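Local coordinates for microcin B17-processing protein McbB (PDB 6GRH) that is required to process the inactive precursor of microcin B17, McbA, into the active peptide antibiotic, at residues 95-100 with 137-142; 172-177 with 227-232. All coordinates share one frame; numbering follows the deposited sequence.

Contact 1 (95-100 with 137-142); sequences WVNSVI and DSTLIW
Strands 97-100 and 139-142 run side by side in the same direction, their axes approaching to 4.6 Å at an angle of 20°, with Ser98 level with Leu140, Val99 with Ile141 and Ile100 with Trp142. Val99 bonds to the residues on either side of Ile141, the pattern of a parallel pair: its N donates to Leu140 O at 3.0 Å, and its O receives Trp142 N at 2.9 Å. The bond from Leu140 N to Asn97 O carries the ladder back toward the loops, where Val96 N reaches Ser138 O. The same oxygens also receive CA-H groups: Ser98 CA lies 3.2 Å from Leu140 O. On one face of the sheet, Trp95 has its CG beside its own N (chi1 -54°), and Leu140 CB sits 3.9 Å above the plane of the indole, displaced toward the rim. Both strands are interior members of a mixed sheet: 122-127 flanks the first and 167-174 the second, while helix 236-254 covers the face of Ser98, Leu140 and Trp142. Further along that face Ile100 CG1 lies 4.1 Å from Trp142 CB, but the indole of Trp142 turns away and its NE1 is hydrogen-bonded to Ser171 OG. On the face of Val99, Ile141 and Thr139, Val99 CG2 touches Ile141 CG1 at 3.9 Å, the two side chains pointing the same way, and also meets Thr139 CG2 in a roughly perpendicular crossing. Asn97 lies alongside Thr139, yet their polar ends part: OD1 bonds to Ser123 OG, and Thr139 OG1 to Ser136 O. In the loop ahead of the strand, Trp95 also packs against Phe38 of the neighbouring McbC chain.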
loop_
_atom_site.group_PDB
_atom_site.type_symbol
_atom_site.label_atom_id
_atom_site.label_comp_id
_atom_site.label_asym_id
_atom_site.label_seq_id
_atom_site.Cartn_x
_atom_site.Cartn_y
_atom_site.Cartn_z
ATOM N N TRP B 95 25.761 -4.431 18.623
ATOM C CA TRP B 95 26.986 -4.403 17.857
ATOM C C TRP B 95 27.969 -3.559 18.645
ATOM O O TRP B 95 27.694 -2.404 18.963
ATOM C CB TRP B 95 26.722 -3.845 16.453
ATOM C CG TRP B 95 25.643 -4.613 15.810
ATOM C CD1 TRP B 95 25.695 -5.925 15.429
ATOM C CD2 TRP B 95 24.316 -4.179 15.557
ATOM N NE1 TRP B 95 24.494 -6.320 14.935
ATOM C CE2 TRP B 95 23.625 -5.265 15.000
ATOM C CE3 TRP B 95 23.648 -2.961 15.721
ATOM C CZ2 TRP B 95 22.287 -5.171 14.597
ATOM C CZ3 TRP B 95 22.347 -2.875 15.342
ATOM C CH2 TRP B 95 21.670 -3.968 14.783
ATOM N N VAL B 96 29.103 -4.156 18.962
ATOM C CA VAL B 96 30.112 -3.528 19.805
ATOM C C VAL B 96 30.955 -2.519 19.031
ATOM O O VAL B 96 31.696 -1.750 19.625
ATOM C CB VAL B 96 31.032 -4.564 20.464
ATOM C CG1 VAL B 96 30.211 -5.580 21.269
ATOM C CG2 VAL B 96 31.950 -5.278 19.465
ATOM N N ASN B 97 30.860 -2.563 17.709
ATOM C CA ASN B 97 31.625 -1.721 16.843
ATOM C C ASN B 97 30.949 -1.621 15.473
ATOM O O ASN B 97 30.217 -2.529 15.098
ATOM C CB ASN B 97 32.968 -2.411 16.689
ATOM C CG ASN B 97 33.882 -1.681 15.773
ATOM O OD1 ASN B 97 34.494 -2.282 14.889
ATOM N ND2 ASN B 97 33.941 -0.349 15.936
ATOM N N SER B 98 31.194 -0.513 14.770
ATOM C CA SER B 98 30.841 -0.345 13.366
ATOM C C SER B 98 32.078 -0.128 12.477
ATOM O O SER B 98 33.101 0.406 12.931
ATOM C CB SER B 98 29.901 0.843 13.217
ATOM O OG SER B 98 28.629 0.570 13.784
ATOM N N VAL B 99 31.981 -0.563 11.222
ATOM C CA VAL B 99 32.970 -0.242 10.199
ATOM C C VAL B 99 32.212 0.294 8.998
ATOM O O VAL B 99 31.102 -0.125 8.739
ATOM C CB VAL B 99 33.851 -1.437 9.789
ATOM C CG1 VAL B 99 34.711 -1.893 10.950
ATOM C CG2 VAL B 99 33.066 -2.628 9.273
ATOM N N ILE B 100 32.819 1.219 8.275
ATOM C CA ILE B 100 32.271 1.715 7.027
ATOM C C ILE B 100 33.163 1.221 5.897
ATOM O O ILE B 100 34.374 1.450 5.917
ATOM C CB ILE B 100 32.171 3.243 7.010
ATOM C CG1 ILE B 100 31.194 3.687 8.089
ATOM C CG2 ILE B 100 31.690 3.724 5.631
ATOM C CD1 ILE B 100 31.083 5.180 8.230
ATOM N N ASP B 137 34.047 -9.955 15.548
ATOM C CA ASP B 137 32.732 -10.363 16.099
ATOM C C ASP B 137 31.811 -9.180 16.467
ATOM O O ASP B 137 32.258 -8.133 16.952
ATOM C CB ASP B 137 32.900 -11.253 17.362
ATOM C CG ASP B 137 33.340 -12.704 17.038
ATOM O OD1 ASP B 137 33.791 -12.973 15.902
ATOM O OD2 ASP B 137 33.233 -13.589 17.929
ATOM N N SER B 138 30.509 -9.376 16.248
ATOM C CA SER B 138 29.498 -8.420 16.660
ATOM C C SER B 138 29.722 -7.011 16.100
ATOM O O SER B 138 29.558 -6.035 16.812
ATOM C CB SER B 138 29.384 -8.371 18.188
ATOM O OG SER B 138 29.197 -9.668 18.694
ATOM N N THR B 139 30.076 -6.924 14.822
ATOM C CA THR B 139 30.315 -5.657 14.157
ATOM C C THR B 139 29.185 -5.352 13.190
ATOM O O THR B 139 28.736 -6.259 12.461
ATOM C CB THR B 139 31.619 -5.729 13.358
ATOM O OG1 THR B 139 32.694 -6.003 14.258
ATOM C CG2 THR B 139 31.894 -4.454 12.606
ATOM N N LEU B 140 28.717 -4.104 13.202
ATOM C CA LEU B 140 27.825 -3.590 12.156
ATOM C C LEU B 140 28.673 -3.116 10.973
ATOM O O LEU B 140 29.546 -2.261 11.121
ATOM C CB LEU B 140 26.965 -2.451 12.676
ATOM C CG LEU B 140 25.978 -1.751 11.722
ATOM C CD1 LEU B 140 24.912 -2.713 11.235
ATOM C CD2 LEU B 140 25.349 -0.565 12.413
ATOM N N ILE B 141 28.441 -3.688 9.804
ATOM C CA ILE B 141 29.151 -3.300 8.604
ATOM C C ILE B 141 28.255 -2.397 7.760
ATOM O O ILE B 141 27.206 -2.849 7.251
ATOM C CB ILE B 141 29.594 -4.539 7.783
ATOM C CG1 ILE B 141 30.458 -5.463 8.644
ATOM C CG2 ILE B 141 30.290 -4.104 6.505
ATOM C CD1 ILE B 141 30.880 -6.753 7.969
ATOM N N TRP B 142 28.668 -1.140 7.603
ATOM C CA TRP B 142 28.002 -0.208 6.721
ATOM C C TRP B 142 28.726 -0.185 5.383
ATOM O O TRP B 142 29.877 0.212 5.314
ATOM C CB TRP B 142 27.971 1.209 7.321
ATOM C CG TRP B 142 27.003 2.103 6.584
ATOM C CD1 TRP B 142 27.053 2.436 5.241
ATOM C CD2 TRP B 142 25.836 2.731 7.102
ATOM N NE1 TRP B 142 26.006 3.251 4.921
ATOM C CE2 TRP B 142 25.224 3.426 6.025
ATOM C CE3 TRP B 142 25.245 2.785 8.368
ATOM C CZ2 TRP B 142 24.047 4.165 6.173
ATOM C CZ3 TRP B 142 24.071 3.509 8.524
ATOM C CH2 TRP B 142 23.482 4.189 7.423
#

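Contact 2 (172-177 with 227-232)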
loop_
_atom_site.group_PDB
_atom_site.type_symbol
_atom_site.label_atom_id
_atom_site.label_comp_id
_atom_site.label_asym_id
_atom_site.label_seq_id
_atom_site.Cartn_x
_atom_site.Cartn_y
_atom_site.Cartn_z
ATOM N N TYR B 172 23.297 3.457 -1.105
ATOM C CA TYR B 172 23.525 3.548 -2.550
ATOM C C TYR B 172 22.456 4.500 -3.123
ATOM O O TYR B 172 21.532 4.912 -2.405
ATOM C CB TYR B 172 23.457 2.137 -3.214
ATOM C CG TYR B 172 22.189 1.406 -2.902
ATOM C CD1 TYR B 172 22.048 0.691 -1.723
ATOM C CD2 TYR B 172 21.087 1.503 -3.742
ATOM C CE1 TYR B 172 20.873 0.050 -1.406
ATOM C CE2 TYR B 172 19.901 0.875 -3.433
ATOM C CZ TYR B 172 19.795 0.154 -2.276
ATOM O OH TYR B 172 18.620 -0.438 -1.954
ATOM N N TYR B 173 22.603 4.835 -4.397
ATOM C CA TYR B 173 21.762 5.794 -5.061
ATOM C C TYR B 173 20.972 5.108 -6.155
ATOM O O TYR B 173 21.469 4.237 -6.833
ATOM C CB TYR B 173 22.593 6.947 -5.605
ATOM C CG TYR B 173 23.345 7.669 -4.510
ATOM C CD1 TYR B 173 22.789 8.771 -3.862
ATOM C CD2 TYR B 173 24.608 7.220 -4.088
ATOM C CE1 TYR B 173 23.477 9.432 -2.841
ATOM C CE2 TYR B 173 25.306 7.866 -3.071
ATOM C CZ TYR B 173 24.728 8.977 -2.440
ATOM O OH TYR B 173 25.415 9.601 -1.424
ATOM N N LEU B 174 19.715 5.498 -6.297
ATOM C CA LEU B 174 18.849 4.941 -7.316
ATOM C C LEU B 174 17.990 6.074 -7.802
ATOM O O LEU B 174 17.264 6.670 -6.999
ATOM C CB LEU B 174 17.970 3.818 -6.762
ATOM C CG LEU B 174 16.878 3.253 -7.692
ATOM C CD1 LEU B 174 17.484 2.696 -8.954
ATOM C CD2 LEU B 174 16.083 2.208 -6.926
ATOM N N LYS B 175 18.139 6.381 -9.089
ATOM C CA LYS B 175 17.452 7.476 -9.767
ATOM C C LYS B 175 17.717 8.805 -9.053
ATOM O O LYS B 175 18.864 9.240 -9.023
ATOM C CB LYS B 175 15.967 7.119 -9.937
ATOM C CG LYS B 175 15.804 5.922 -10.868
ATOM C CD LYS B 175 14.345 5.715 -11.242
ATOM C CE LYS B 175 14.181 4.626 -12.291
ATOM N NZ LYS B 175 12.971 4.903 -13.116
ATOM N N GLU B 176 16.713 9.417 -8.424
ATOM C CA GLU B 176 16.932 10.666 -7.680
ATOM C C GLU B 176 16.907 10.439 -6.170
ATOM O O GLU B 176 16.695 11.392 -5.412
ATOM C CB GLU B 176 15.874 11.694 -8.089
ATOM C CG GLU B 176 15.952 12.067 -9.552
ATOM C CD GLU B 176 14.824 12.977 -10.012
ATOM O OE1 GLU B 176 13.663 12.799 -9.566
ATOM O OE2 GLU B 176 15.110 13.869 -10.844
ATOM N N SER B 177 17.093 9.193 -5.721
ATOM C CA SER B 177 17.052 8.879 -4.309
ATOM C C SER B 177 18.362 8.367 -3.748
ATOM O O SER B 177 19.187 7.764 -4.463
ATOM C CB SER B 177 15.973 7.850 -4.009
ATOM O OG SER B 177 16.349 6.575 -4.512
ATOM N N MET B 227 23.820 -6.540 -11.643
ATOM C CA MET B 227 23.350 -5.252 -12.118
ATOM C C MET B 227 24.055 -4.042 -11.544
ATOM O O MET B 227 24.668 -4.086 -10.474
ATOM C CB MET B 227 21.879 -5.114 -11.803
ATOM C CG MET B 227 21.553 -5.538 -10.391
ATOM S SD MET B 227 20.035 -4.721 -9.995
ATOM C CE MET B 227 19.806 -5.335 -8.326
ATOM N N THR B 228 23.911 -2.964 -12.300
ATOM C CA THR B 228 24.247 -1.624 -11.888
ATOM C C THR B 228 22.918 -0.874 -11.785
ATOM O O THR B 228 21.868 -1.425 -12.142
ATOM C CB THR B 228 25.148 -0.970 -12.940
ATOM O OG1 THR B 228 24.459 -0.961 -14.188
ATOM C CG2 THR B 228 26.462 -1.758 -13.092
ATOM N N LEU B 229 22.957 0.369 -11.316
ATOM C CA LEU B 229 21.731 1.141 -11.091
ATOM C C LEU B 229 21.867 2.540 -11.665
ATOM O O LEU B 229 22.855 3.207 -11.374
ATOM C CB LEU B 229 21.452 1.273 -9.598
ATOM C CG LEU B 229 21.206 0.001 -8.802
ATOM C CD1 LEU B 229 21.133 0.313 -7.310
ATOM C CD2 LEU B 229 19.952 -0.726 -9.279
ATOM N N PRO B 230 20.876 2.996 -12.460
ATOM C CA PRO B 230 20.908 4.384 -12.884
ATOM C C PRO B 230 20.650 5.352 -11.687
ATOM O O PRO B 230 19.902 5.020 -10.746
ATOM C CB PRO B 230 19.798 4.458 -13.950
ATOM C CG PRO B 230 18.829 3.416 -13.541
ATOM C CD PRO B 230 19.621 2.322 -12.864
ATOM N N ALA B 231 21.309 6.503 -11.722
ATOM C CA ALA B 231 21.172 7.524 -10.682
ATOM C C ALA B 231 21.659 8.859 -11.167
ATOM O O ALA B 231 22.437 8.921 -12.106
ATOM C CB ALA B 231 21.951 7.149 -9.430
ATOM N N LEU B 232 21.186 9.937 -10.543
ATOM C CA LEU B 232 21.629 11.278 -10.911
ATOM C C LEU B 232 23.051 11.473 -10.408
ATOM O O LEU B 232 23.453 10.873 -9.411
ATOM C CB LEU B 232 20.714 12.365 -10.336
ATOM C CG LEU B 232 19.393 12.687 -11.055
ATOM C CD1 LEU B 232 18.848 13.995 -10.504
ATOM C CD2 LEU B 232 19.532 12.784 -12.566
HETATM O O HOH W 1 23.522 4.183 -8.602
#
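With chi1 at 54°, the Tyr172 ring is tucked between its own N and carbonyl carbon, where its CD2 meets Leu229 CD1 at 3.8 Å, while the 173° chi1 of Leu174 sends its CD1 toward Leu229 CD2 and the Pro230 ring. The setting is a beta hairpin: a type II' turn from Leu174 to Ser177 joins strands 167-174 and 177-180, and the loop before helix 236-254 passes along it. A single bridge couples the backbones. Lys175 N donates almost straight (172°) to Pro230 O at 2.8 Å, and Lys175 O receives Leu232 N, which approaches tilted from the carbonyl plane. Between these bonds Ala231 turns its methyl to Tyr173 CB at 3.9 Å. A water also links the segments, within bonding distance of Tyr173 O (2.7 Å) and Leu229 O (3.0 Å). The phenol ends of both tyrosines are held elsewhere, Tyr172 OH by Asp181 and Tyr173 OH by Ser242, and helix 193-204 packs against Leu174 and Leu229. Leu174 O is gripped twice from within the turn, by Ser177 N at 2.8 Å and by Ser177 OG at 2.7 Å, the hydroxyl lying in the carbonyl plane on a lone pair.

From the N terminus, the two contacts lie in series along the chain. Contact 1 comes first: it closes a loop of 36 residues that holds helix 111-115 and strand 122-127, the latter pairing on the far side of strand 97-102. After strand 139-144 and helix 150-160, the chain enters strand 167-174, next to 139-144 in the sheet, and contact 2 opens at its end. That second loop, 49 residues, includes the rest of strand 177-180 and helices 193-204 and 215-220. The two loops neither nest nor cross. Contact 1 joins strands within the sheet, whereas 172-177 with 227-232 ties a hairpin to a loop, their centres about 25 Å apart.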